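Local coordinates for Low molecular weight phosphotyrosine protein phosphatase (Vibrio cholerae, PDB 6U1P) that probably dephosphorylates phosphotyrosine in proteins as a dimeric low molecular weight tyrosine phosphatase, in a system that controls exopolysaccharide synthesis and biofilm formation, at residues L6-C12 with H83-M89; T13-C17 with N70-Q74; E23-R27 with Q38-A42; V75-F80 with L97-P102. One frame throughout, in Å; residues are numbered along the deposited sequence.

Contact 1 of 4, residues L6-C12 with H83-M89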
loop_
_atom_site.group_PDB
_atom_site.type_symbol
_atom_site.label_atom_id
_atom_site.label_comp_id
_atom_site.label_asym_id
_atom_site.label_seq_id
_atom_site.Cartn_x
_atom_site.Cartn_y
_atom_site.Cartn_z
ATOM N N LEU B 6 26.178 -17.119 -15.395
ATOM C CA LEU B 6 25.451 -16.013 -15.999
ATOM C C LEU B 6 25.010 -15.013 -14.935
ATOM O O LEU B 6 24.738 -15.374 -13.785
ATOM C CB LEU B 6 24.240 -16.530 -16.776
ATOM C CG LEU B 6 23.608 -15.598 -17.813
ATOM C CD1 LEU B 6 24.312 -15.716 -19.158
ATOM C CD2 LEU B 6 22.123 -15.896 -17.954
ATOM N N SER B 7 24.927 -13.745 -15.335
ATOM C CA SER B 7 24.573 -12.659 -14.434
ATOM C C SER B 7 23.370 -11.912 -14.998
ATOM O O SER B 7 23.386 -11.468 -16.152
ATOM C CB SER B 7 25.757 -11.710 -14.239
ATOM O OG SER B 7 25.468 -10.736 -13.246
ATOM N N VAL B 8 22.315 -11.806 -14.189
ATOM C CA VAL B 8 21.058 -11.191 -14.593
ATOM C C VAL B 8 20.725 -10.098 -13.587
ATOM O O VAL B 8 20.779 -10.328 -12.374
ATOM C CB VAL B 8 19.929 -12.243 -14.671
ATOM C CG1 VAL B 8 18.559 -11.600 -14.652
ATOM C CG2 VAL B 8 20.094 -13.090 -15.906
ATOM N N LEU B 9 20.364 -8.923 -14.080
ATOM C CA LEU B 9 19.915 -7.835 -13.227
ATOM C C LEU B 9 18.475 -7.467 -13.587
ATOM O O LEU B 9 18.122 -7.416 -14.769
ATOM C CB LEU B 9 20.852 -6.645 -13.378
ATOM C CG LEU B 9 20.428 -5.362 -12.681
ATOM C CD1 LEU B 9 20.467 -5.533 -11.178
ATOM C CD2 LEU B 9 21.331 -4.218 -13.157
ATOM N N VAL B 10 17.637 -7.239 -12.571
ATOM C CA VAL B 10 16.244 -6.822 -12.753
ATOM C C VAL B 10 16.049 -5.456 -12.097
ATOM O O VAL B 10 16.535 -5.212 -10.986
ATOM C CB VAL B 10 15.235 -7.845 -12.165
ATOM C CG1 VAL B 10 15.161 -9.103 -13.003
ATOM C CG2 VAL B 10 15.625 -8.236 -10.760
ATOM N N VAL B 11 15.322 -4.567 -12.773
ATOM C CA VAL B 11 15.298 -3.155 -12.418
ATOM C C VAL B 11 13.872 -2.638 -12.468
ATOM O O VAL B 11 13.171 -2.816 -13.471
ATOM C CB VAL B 11 16.177 -2.323 -13.371
ATOM C CG1 VAL B 11 16.030 -0.823 -13.078
ATOM C CG2 VAL B 11 17.625 -2.757 -13.297
ATOM N N CYS B 12 13.439 -2.011 -11.382
ATOM C CA CYS B 12 12.223 -1.207 -11.396
ATOM C C CYS B 12 12.575 0.219 -10.970
ATOM O O CYS B 12 13.754 0.559 -11.009
ATOM C CB CYS B 12 11.147 -1.925 -10.585
ATOM S SG CYS B 12 11.492 -2.089 -8.790
ATOM N N HIS B 83 26.881 -7.373 -15.990
ATOM C CA HIS B 83 25.710 -8.230 -16.112
ATOM C C HIS B 83 25.482 -8.647 -17.561
ATOM O O HIS B 83 25.700 -7.876 -18.500
ATOM C CB HIS B 83 24.469 -7.515 -15.590
ATOM C CG HIS B 83 24.445 -7.347 -14.104
ATOM N ND1 HIS B 83 24.438 -8.415 -13.233
ATOM C CD2 HIS B 83 24.418 -6.235 -13.334
ATOM C CE1 HIS B 83 24.394 -7.969 -11.989
ATOM N NE2 HIS B 83 24.381 -6.649 -12.023
ATOM N N ASP B 84 24.998 -9.877 -17.731
ATOM C CA ASP B 84 24.776 -10.397 -19.076
ATOM C C ASP B 84 23.446 -9.936 -19.657
ATOM O O ASP B 84 23.401 -9.513 -20.819
ATOM C CB ASP B 84 24.867 -11.912 -19.049
ATOM C CG ASP B 84 26.120 -12.387 -18.363
ATOM O OD1 ASP B 84 26.013 -13.311 -17.535
ATOM O OD2 ASP B 84 27.217 -11.845 -18.659
ATOM N N PHE B 85 22.354 -9.984 -18.878
ATOM C CA PHE B 85 21.114 -9.357 -19.316
ATOM C C PHE B 85 20.461 -8.613 -18.168
ATOM O O PHE B 85 20.600 -8.969 -16.996
ATOM C CB PHE B 85 20.073 -10.325 -19.896
ATOM C CG PHE B 85 20.650 -11.494 -20.626
ATOM C CD1 PHE B 85 21.338 -11.314 -21.815
ATOM C CD2 PHE B 85 20.461 -12.778 -20.154
ATOM C CE1 PHE B 85 21.864 -12.392 -22.498
ATOM C CE2 PHE B 85 20.973 -13.860 -20.837
ATOM C CZ PHE B 85 21.677 -13.669 -22.014
ATOM N N ILE B 86 19.709 -7.589 -18.541
ATOM C CA ILE B 86 19.147 -6.624 -17.615
ATOM C C ILE B 86 17.703 -6.400 -18.032
ATOM O O ILE B 86 17.443 -6.027 -19.183
ATOM C CB ILE B 86 19.941 -5.309 -17.621
ATOM C CG1 ILE B 86 21.371 -5.574 -17.128
ATOM C CG2 ILE B 86 19.228 -4.250 -16.783
ATOM C CD1 ILE B 86 22.421 -4.726 -17.795
ATOM N N TYR B 87 16.762 -6.672 -17.122
ATOM C CA TYR B 87 15.337 -6.635 -17.431
ATOM C C TYR B 87 14.639 -5.486 -16.705
ATOM O O TYR B 87 14.783 -5.326 -15.484
ATOM C CB TYR B 87 14.666 -7.965 -17.073
ATOM C CG TYR B 87 15.197 -9.148 -17.846
ATOM C CD1 TYR B 87 16.266 -9.897 -17.359
ATOM C CD2 TYR B 87 14.633 -9.519 -19.070
ATOM C CE1 TYR B 87 16.758 -10.984 -18.070
ATOM C CE2 TYR B 87 15.111 -10.603 -19.780
ATOM C CZ TYR B 87 16.171 -11.329 -19.275
ATOM O OH TYR B 87 16.662 -12.397 -19.977
ATOM N N ALA B 88 13.846 -4.732 -17.465
ATOM C CA ALA B 88 13.058 -3.608 -16.986
ATOM C C ALA B 88 11.606 -4.018 -16.774
ATOM O O ALA B 88 11.039 -4.747 -17.593
ATOM C CB ALA B 88 13.128 -2.455 -17.995
ATOM N N MET B 89 11.007 -3.532 -15.667
ATOM C CA MET B 89 9.636 -3.883 -15.293
ATOM C C MET B 89 8.581 -3.167 -16.130
ATOM O O MET B 89 7.502 -3.723 -16.380
ATOM C CB MET B 89 9.403 -3.574 -13.811
ATOM C CG MET B 89 10.123 -4.513 -12.882
ATOM S SD MET B 89 9.538 -6.219 -12.994
ATOM C CE MET B 89 11.115 -7.051 -13.094
#

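Contact 2 of 4, residues T13-C17 with N70-Q74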
loop_
_atom_site.group_PDB
_atom_site.type_symbol
_atom_site.label_atom_id
_atom_site.label_comp_id
_atom_site.label_asym_id
_atom_site.label_seq_id
_atom_site.Cartn_x
_atom_site.Cartn_y
_atom_site.Cartn_z
ATOM N N THR B 13 11.614 1.076 -10.603
ATOM C CA THR B 13 11.966 2.461 -10.285
ATOM C C THR B 13 12.747 2.592 -8.970
ATOM O O THR B 13 13.815 3.209 -8.949
ATOM C CB THR B 13 10.708 3.344 -10.248
ATOM O OG1 THR B 13 9.881 3.063 -11.388
ATOM C CG2 THR B 13 11.090 4.817 -10.308
ATOM N N GLY B 14 12.224 2.064 -7.853
ATOM C CA GLY B 14 12.841 2.276 -6.547
ATOM C C GLY B 14 13.528 1.073 -5.910
ATOM O O GLY B 14 14.046 1.168 -4.795
ATOM N N ASN B 15 13.523 -0.067 -6.604
ATOM C CA ASN B 15 14.026 -1.334 -6.083
ATOM C C ASN B 15 13.306 -1.715 -4.796
ATOM O O ASN B 15 13.897 -2.329 -3.909
ATOM C CB ASN B 15 15.544 -1.275 -5.858
ATOM C CG ASN B 15 16.197 -2.657 -5.727
ATOM O OD1 ASN B 15 17.101 -2.844 -4.907
ATOM N ND2 ASN B 15 15.777 -3.610 -6.564
ATOM N N LEU B 16 12.031 -1.341 -4.666
ATOM C CA LEU B 16 11.289 -1.608 -3.441
ATOM C C LEU B 16 10.281 -2.745 -3.550
ATOM O O LEU B 16 9.990 -3.386 -2.533
ATOM C CB LEU B 16 10.538 -0.345 -2.978
ATOM C CG LEU B 16 11.393 0.897 -2.688
ATOM C CD1 LEU B 16 10.567 2.077 -2.120
ATOM C CD2 LEU B 16 12.538 0.523 -1.744
ATOM N N CYS B 17 9.713 -2.993 -4.733
ATOM C CA CYS B 17 8.620 -3.951 -4.852
ATOM C C CYS B 17 8.866 -4.938 -5.995
ATOM O O CYS B 17 9.228 -6.104 -5.757
ATOM C CB CYS B 17 7.285 -3.214 -5.058
ATOM S SG CYS B 17 6.809 -2.047 -3.695
ATOM N N ASN B 70 18.353 -8.886 -0.500
ATOM C CA ASN B 70 19.462 -7.960 -0.516
ATOM C C ASN B 70 19.012 -6.531 -0.218
ATOM O O ASN B 70 17.846 -6.181 -0.413
ATOM C CB ASN B 70 20.161 -8.038 -1.857
ATOM C CG ASN B 70 20.998 -9.298 -1.969
ATOM O OD1 ASN B 70 21.978 -9.452 -1.245
ATOM N ND2 ASN B 70 20.569 -10.236 -2.812
ATOM N N PRO B 71 19.918 -5.707 0.295
ATOM C CA PRO B 71 19.620 -4.282 0.452
ATOM C C PRO B 71 19.243 -3.659 -0.878
ATOM O O PRO B 71 19.674 -4.103 -1.942
ATOM C CB PRO B 71 20.939 -3.697 0.975
ATOM C CG PRO B 71 21.670 -4.861 1.580
ATOM C CD PRO B 71 21.281 -6.041 0.737
ATOM N N VAL B 72 18.375 -2.649 -0.791
ATOM C CA VAL B 72 18.047 -1.790 -1.921
ATOM C C VAL B 72 19.318 -1.190 -2.522
ATOM O O VAL B 72 20.201 -0.715 -1.797
ATOM C CB VAL B 72 17.089 -0.679 -1.442
ATOM C CG1 VAL B 72 16.838 0.353 -2.565
ATOM C CG2 VAL B 72 15.786 -1.277 -0.907
ATOM N N GLN B 73 19.386 -1.146 -3.856
ATOM C CA GLN B 73 20.511 -0.465 -4.486
ATOM C C GLN B 73 20.087 0.160 -5.809
ATOM O O GLN B 73 19.197 -0.344 -6.501
ATOM C CB GLN B 73 21.691 -1.420 -4.715
ATOM C CG GLN B 73 21.284 -2.693 -5.402
ATOM C CD GLN B 73 22.471 -3.503 -5.902
ATOM O OE1 GLN B 73 23.588 -3.388 -5.378
ATOM N NE2 GLN B 73 22.237 -4.323 -6.932
ATOM N N GLN B 74 20.753 1.250 -6.165
ATOM C CA GLN B 74 20.526 1.877 -7.455
ATOM C C GLN B 74 21.468 1.288 -8.503
ATOM O O GLN B 74 22.576 0.839 -8.196
ATOM C CB GLN B 74 20.704 3.389 -7.375
ATOM C CG GLN B 74 20.339 4.108 -8.677
ATOM C CD GLN B 74 20.543 5.619 -8.607
ATOM O OE1 GLN B 74 21.497 6.097 -8.004
ATOM N NE2 GLN B 74 19.644 6.373 -9.237
HETATM O O HOH W 1 18.638 -5.144 -4.254
#

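Contact 3 of 4, residues E23-R27 with Q38-A42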
loop_
_atom_site.group_PDB
_atom_site.type_symbol
_atom_site.label_atom_id
_atom_site.label_comp_id
_atom_site.label_asym_id
_atom_site.label_seq_id
_atom_site.Cartn_x
_atom_site.Cartn_y
_atom_site.Cartn_z
ATOM N N GLU B 23 13.686 -10.839 -8.356
ATOM C CA GLU B 23 14.952 -11.439 -7.927
ATOM C C GLU B 23 14.705 -12.692 -7.101
ATOM O O GLU B 23 15.277 -13.756 -7.370
ATOM C CB GLU B 23 15.759 -10.430 -7.097
ATOM C CG GLU B 23 17.043 -11.021 -6.482
ATOM C CD GLU B 23 17.839 -10.022 -5.635
ATOM O OE1 GLU B 23 17.422 -8.852 -5.532
ATOM O OE2 GLU B 23 18.886 -10.413 -5.069
ATOM N N ILE B 24 13.816 -12.587 -6.115
ATOM C CA ILE B 24 13.546 -13.708 -5.227
ATOM C C ILE B 24 12.924 -14.851 -5.998
ATOM O O ILE B 24 13.308 -16.020 -5.827
ATOM C CB ILE B 24 12.640 -13.230 -4.082
ATOM C CG1 ILE B 24 13.441 -12.332 -3.138
ATOM C CG2 ILE B 24 12.025 -14.408 -3.334
ATOM C CD1 ILE B 24 12.587 -11.224 -2.516
ATOM N N ILE B 25 11.979 -14.533 -6.885
ATOM C CA ILE B 25 11.300 -15.572 -7.655
ATOM C C ILE B 25 12.255 -16.213 -8.657
ATOM O O ILE B 25 12.308 -17.442 -8.773
ATOM C CB ILE B 25 10.039 -15.002 -8.326
ATOM C CG1 ILE B 25 9.040 -14.567 -7.231
ATOM C CG2 ILE B 25 9.415 -16.047 -9.258
ATOM C CD1 ILE B 25 7.804 -13.834 -7.724
ATOM N N LEU B 26 13.040 -15.398 -9.372
ATOM C CA LEU B 26 14.021 -15.954 -10.299
ATOM C C LEU B 26 15.012 -16.850 -9.570
ATOM O O LEU B 26 15.253 -17.990 -9.984
ATOM C CB LEU B 26 14.764 -14.836 -11.035
ATOM C CG LEU B 26 13.962 -14.264 -12.193
ATOM C CD1 LEU B 26 14.612 -13.003 -12.730
ATOM C CD2 LEU B 26 13.826 -15.306 -13.294
ATOM N N ARG B 27 15.570 -16.359 -8.459
ATOM C CA ARG B 27 16.559 -17.140 -7.722
ATOM C C ARG B 27 16.024 -18.527 -7.384
ATOM O O ARG B 27 16.709 -19.536 -7.589
ATOM C CB ARG B 27 16.962 -16.396 -6.450
ATOM C CG ARG B 27 17.889 -17.207 -5.551
ATOM C CD ARG B 27 18.458 -16.352 -4.418
ATOM N NE ARG B 27 19.268 -15.266 -4.967
ATOM C CZ ARG B 27 19.026 -13.971 -4.771
ATOM N NH1 ARG B 27 17.987 -13.582 -4.021
ATOM N NH2 ARG B 27 19.813 -13.071 -5.343
ATOM N N GLN B 38 23.243 -16.249 -11.636
ATOM C CA GLN B 38 22.950 -15.442 -10.464
ATOM C C GLN B 38 22.155 -14.208 -10.877
ATOM O O GLN B 38 22.185 -13.767 -12.033
ATOM C CB GLN B 38 24.210 -15.066 -9.676
ATOM C CG GLN B 38 25.319 -14.402 -10.451
ATOM C CD GLN B 38 26.426 -13.912 -9.523
ATOM O OE1 GLN B 38 26.526 -14.354 -8.375
ATOM N NE2 GLN B 38 27.264 -12.998 -10.019
ATOM N N VAL B 39 21.398 -13.684 -9.917
ATOM C CA VAL B 39 20.447 -12.623 -10.194
ATOM C C VAL B 39 20.519 -11.589 -9.081
ATOM O O VAL B 39 20.655 -11.934 -7.907
ATOM C CB VAL B 39 19.023 -13.211 -10.367
ATOM C CG1 VAL B 39 18.639 -14.075 -9.179
ATOM C CG2 VAL B 39 17.987 -12.098 -10.593
ATOM N N ARG B 40 20.434 -10.317 -9.454
ATOM C CA ARG B 40 20.259 -9.217 -8.513
ATOM C C ARG B 40 19.202 -8.272 -9.064
ATOM O O ARG B 40 18.679 -8.448 -10.173
ATOM C CB ARG B 40 21.533 -8.396 -8.254
ATOM C CG ARG B 40 22.745 -9.183 -7.871
ATOM C CD ARG B 40 22.530 -9.970 -6.594
ATOM N NE ARG B 40 22.795 -11.373 -6.887
ATOM C CZ ARG B 40 23.049 -12.320 -5.988
ATOM N NH1 ARG B 40 23.058 -12.049 -4.691
ATOM N NH2 ARG B 40 23.284 -13.553 -6.408
ATOM N N SER B 41 18.902 -7.254 -8.272
ATOM C CA SER B 41 17.906 -6.260 -8.609
ATOM C C SER B 41 18.427 -4.886 -8.208
ATOM O O SER B 41 19.333 -4.756 -7.379
ATOM C CB SER B 41 16.566 -6.544 -7.922
ATOM O OG SER B 41 16.690 -6.397 -6.528
ATOM N N ALA B 42 17.840 -3.856 -8.813
ATOM C CA ALA B 42 18.256 -2.479 -8.570
ATOM C C ALA B 42 17.149 -1.547 -9.045
ATOM O O ALA B 42 16.272 -1.940 -9.823
ATOM C CB ALA B 42 19.585 -2.154 -9.272
HETATM O O HOH W 2 19.700 -7.336 -5.510
#

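Contact 4 of 4, residues V75-F80 with L97-P102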
loop_
_atom_site.group_PDB
_atom_site.type_symbol
_atom_site.label_atom_id
_atom_site.label_comp_id
_atom_site.label_asym_id
_atom_site.label_seq_id
_atom_site.Cartn_x
_atom_site.Cartn_y
_atom_site.Cartn_z
ATOM N N VAL B 75 20.997 1.266 -9.752
ATOM C CA VAL B 75 21.826 0.794 -10.852
ATOM C C VAL B 75 23.063 1.685 -10.993
ATOM O O VAL B 75 23.034 2.890 -10.698
ATOM C CB VAL B 75 21.022 0.756 -12.163
ATOM C CG1 VAL B 75 20.635 2.158 -12.605
ATOM C CG2 VAL B 75 21.818 0.065 -13.255
ATOM N N THR B 76 24.172 1.067 -11.402
ATOM C CA THR B 76 25.457 1.716 -11.609
ATOM C C THR B 76 25.939 1.483 -13.039
ATOM O O THR B 76 25.343 0.723 -13.811
ATOM C CB THR B 76 26.503 1.185 -10.630
ATOM O OG1 THR B 76 26.905 -0.124 -11.049
ATOM C CG2 THR B 76 25.922 1.104 -9.225
ATOM N N GLN B 77 27.046 2.149 -13.395
ATOM C CA GLN B 77 27.612 1.957 -14.727
ATOM C C GLN B 77 28.220 0.566 -14.876
ATOM O O GLN B 77 28.069 -0.074 -15.926
ATOM C CB GLN B 77 28.649 3.042 -15.014
ATOM C CG GLN B 77 28.049 4.338 -15.529
ATOM C CD GLN B 77 27.231 4.122 -16.789
ATOM O OE1 GLN B 77 27.651 3.398 -17.697
ATOM N NE2 GLN B 77 26.054 4.737 -16.848
ATOM N N GLN B 78 28.868 0.064 -13.817
ATOM C CA GLN B 78 29.437 -1.281 -13.844
ATOM C C GLN B 78 28.377 -2.352 -14.074
ATOM O O GLN B 78 28.690 -3.433 -14.591
ATOM C CB GLN B 78 30.191 -1.561 -12.547
ATOM C CG GLN B 78 31.243 -2.651 -12.675
ATOM C CD GLN B 78 32.382 -2.257 -13.595
ATOM O OE1 GLN B 78 32.515 -1.098 -13.977
ATOM N NE2 GLN B 78 33.211 -3.226 -13.957
ATOM N N ASP B 79 27.128 -2.082 -13.685
ATOM C CA ASP B 79 26.056 -3.048 -13.904
ATOM C C ASP B 79 25.868 -3.343 -15.392
ATOM O O ASP B 79 25.598 -4.490 -15.772
ATOM C CB ASP B 79 24.751 -2.538 -13.285
ATOM C CG ASP B 79 24.745 -2.620 -11.754
ATOM O OD1 ASP B 79 25.328 -3.567 -11.183
ATOM O OD2 ASP B 79 24.152 -1.727 -11.119
ATOM N N PHE B 80 25.990 -2.319 -16.248
ATOM C CA PHE B 80 25.840 -2.532 -17.690
ATOM C C PHE B 80 26.969 -3.379 -18.271
ATOM O O PHE B 80 26.775 -4.051 -19.291
ATOM C CB PHE B 80 25.781 -1.193 -18.424
ATOM C CG PHE B 80 24.641 -0.314 -17.988
ATOM C CD1 PHE B 80 23.328 -0.727 -18.163
ATOM C CD2 PHE B 80 24.882 0.926 -17.414
ATOM C CE1 PHE B 80 22.273 0.080 -17.764
ATOM C CE2 PHE B 80 23.839 1.735 -17.011
ATOM C CZ PHE B 80 22.530 1.310 -17.181
ATOM N N LEU B 97 17.041 3.308 -18.364
ATOM C CA LEU B 97 18.284 2.553 -18.493
ATOM C C LEU B 97 18.925 2.808 -19.855
ATOM O O LEU B 97 20.135 3.039 -19.947
ATOM C CB LEU B 97 18.029 1.058 -18.288
ATOM C CG LEU B 97 17.645 0.594 -16.877
ATOM C CD1 LEU B 97 17.314 -0.894 -16.873
ATOM C CD2 LEU B 97 18.740 0.905 -15.860
ATOM N N LEU B 98 18.127 2.765 -20.925
ATOM C CA LEU B 98 18.648 3.094 -22.252
ATOM C C LEU B 98 19.228 4.501 -22.273
ATOM O O LEU B 98 20.246 4.756 -22.924
ATOM C CB LEU B 98 17.540 2.975 -23.302
ATOM C CG LEU B 98 17.027 1.603 -23.748
ATOM C CD1 LEU B 98 15.650 1.757 -24.391
ATOM C CD2 LEU B 98 18.011 0.927 -24.712
ATOM N N ASP B 99 18.599 5.415 -21.535
ATOM C CA ASP B 99 19.055 6.794 -21.441
ATOM C C ASP B 99 20.504 6.877 -20.980
ATOM O O ASP B 99 21.238 7.782 -21.396
ATOM C CB ASP B 99 18.134 7.545 -20.474
ATOM C CG ASP B 99 18.360 9.034 -20.475
ATOM O OD1 ASP B 99 19.264 9.493 -19.747
ATOM O OD2 ASP B 99 17.625 9.748 -21.193
ATOM N N ILE B 100 20.941 5.932 -20.146
ATOM C CA ILE B 100 22.245 5.976 -19.501
ATOM C C ILE B 100 23.094 4.755 -19.831
ATOM O O ILE B 100 24.158 4.571 -19.238
ATOM C CB ILE B 100 22.100 6.137 -17.976
ATOM C CG1 ILE B 100 21.293 4.969 -17.401
ATOM C CG2 ILE B 100 21.463 7.482 -17.640
ATOM C CD1 ILE B 100 21.296 4.908 -15.882
ATOM N N CYS B 101 22.634 3.896 -20.743
ATOM C CA CYS B 101 23.384 2.696 -21.092
ATOM C C CYS B 101 24.331 2.962 -22.252
ATOM O O CYS B 101 23.874 3.339 -23.338
ATOM C CB CYS B 101 22.449 1.563 -21.452
ATOM S SG CYS B 101 23.314 0.029 -21.778
ATOM N N PRO B 102 25.634 2.755 -22.081
ATOM C CA PRO B 102 26.552 2.901 -23.209
ATOM C C PRO B 102 26.224 1.902 -24.312
ATOM O O PRO B 102 25.786 0.781 -24.049
ATOM C CB PRO B 102 27.928 2.636 -22.582
ATOM C CG PRO B 102 27.664 1.931 -21.330
ATOM C CD PRO B 102 26.351 2.458 -20.833
#

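Contact 1 of 4, residues L6-C12 with H83-M89
Strands 6-12 and 85-88 run side by side at the centre of the parallel sheet, pairing V8 with F85, L9 with I86, V10 with Y87 and V11 with A88. L9 sits in the middle of the bonding: its N donates to F85 O (2.9 Å), and its O accepts from Y87 N (2.8 Å). The pattern continues through V11 N to Y87 O and ends with the longer bond from M89 N to V11 O (3.2 Å). At the other end S7 O takes two donors, D84 N and F85 N. The imidazole of H83 stands beside this end. L9 CB lies over the centre of one ring face, 3.6 Å from the centroid, in a CH-pi contact, while S7 OG hydrogen-bonds ND1 at the ring edge, modelled unusually short. S7 OG reaches that nitrogen because it is turned opposite its own backbone N (chi1 -173°). On the face of the sheet that carries L9 and I86, V11 CG2 and I86 CG2 lie alongside each other 4.1 Å apart. On the face with V8 and V10, V8 CG1 meets the edge of the Y87 ring at CE1 (3.9 Å), and the Y87 hydroxyl bonds W152 of the second subunit. Beyond the last backbone bond, C12 CB packs on M89 CG (3.6 Å). C12, the predicted nucleophile, opens the CX5R phosphate-binding loop, which follows the C-terminal end of the first strand as is characteristic of the low molecular weight phosphatase fold.

Contact 2 of 4, residues T13-C17 with N70-Q74
N15 OD1 accepts a hydrogen bond from the backbone N of Q73 (3.0 Å), the donor lying 24° from the plane of the amide carbonyl. N15 has a left-handed backbone conformation, and its extended side chain (chi1 -162°) carries the amide across to 70-74. A water 2.8 Å from N15 OD1 and 2.7 Å from P71 O lies between the two oxygens. The other end of the amide is held too, since ND2 donates to both S19 OG and S41 OG, fixing which way the group is flipped. V72 spreads its two methyls over the loop backbone: CG1 lies 3.7 Å from G14 O, and CG2 is equally far from N15 O. The latter methyl also meets L16 CD2 at 3.8 Å, the two side chains crossing at a slant; L16 CB points away from 70-74, but the branch carrying CD2 swings back. The amide of Q73 is engaged elsewhere: NE2 donates to S41 O and OE1 bonds a glycerol. With both ends of the N15 amide engaged, the contact probably helps to hold the phosphate-binding loop in shape, its backbone N atoms of G14 and L16 weakly bonding a glycerol where phosphate would be expected.

Contact 3 of 4, residues E23-R27 with Q38-A42
S41 OG donates to E23 OE1 (2.7 Å), meeting the carboxylate oxygen nearly head-on along its C-O bond. The glutamate runs straight out from the helix, its CG opposite the backbone N (chi1 174°) and the chain extended beyond, bringing its carboxyl group up to the strand. A water adds a second link, 2.7 Å from E23 OE1 and accepting from S41 N at 2.9 Å. The other oxygen, E23 OE2, uses its anti lone pair for a salt bridge with R27 NH2 (2.8 Å), nearly in the guanidinium plane, and also accepts from N70 ND2. R27 NH2 in turn lies 3.3 Å above the guanidinium plane of R40, over its centre; the two planes are 58° apart. The carboxylate of E23, bonded to R27 and near R40 as well, probably offsets the repulsion between the two arginines. V39 fills the inner side, with CG1 over a face of the R27 guanidinium and CG2 4.1 Å from L26 CD1, where the side chains cross at about a right angle. Helix 18-32 thus lies antiparallel to edge strand 37-43 within the unit strand 6-12, helix, strand 37-43: V10 backs L26 and S41, V8 backs V39, and A145 of the second subunit packs on L26.

Contact 4 of 4, residues V75-F80 with L97-P102
The carbonyl oxygen of I100 receives the side-chain amide of Q77 through NE2 (3.1 Å), a nearly straight bond (174° at the hydrogen) with the oxygen in the amide plane. It joins two helices, 77-82 and 91-100, that precede and follow strand 85-88 in the alternating alpha/beta fold and pack against the same face of the sheet. The glutamine chain is bent at chi2 (-57°), which brings its amide to I100 O; Q77 OE1 also rests beside P102 CD at 3.5 Å, the two side chains sliding past each other in opposite directions. Behind this polar rim the F80 ring fills the gap between the helices. L97 CD2 touches its edge at CZ (4.0 Å), and I100 crosses it at about a right angle, with CG1 3.9 Å from the same ring atom. V75 extends the apolar patch, its CG1 4.0 Å from L97 CD2, and on the sheet side I86 receives both F80 and L97. The start of helix 77-82 is fixed by a capping box: T76 N donates to D79 OD2 (2.8 Å), and D79 N returns a bond to T76 OG1. D79 also bonds H83 weakly. One face of the F80 ring is covered by C101, whose CA stands 4.1 Å from the centroid and only 7° off the ring normal, while SG, turned opposite the backbone N, approaches the ring obliquely and comes nearest CD1 (3.7 Å).

Strand 6-12, in contact 1, is the hub. Contact 3 lies about 8 Å away between centres and shares the sheet through strand 37-43, the neighbour on one side; contact 4, about 11 Å away, lies on the face carrying L9, V11 and I86, with helix 18-32 on the other. Contact 2 directly continues 6-12 into the phosphate-binding loop, and N15 and N70 bond S41 and E23 of contact 3. Along the chain, contact 3 nests inside contact 2 and contact 2 inside contact 1, while contacts 1 and 4 interleave. The predicted active-site loop thus continues the central strand and is bonded to strand 37-43, and contacts 1, 2 and 3 also touch the second subunit.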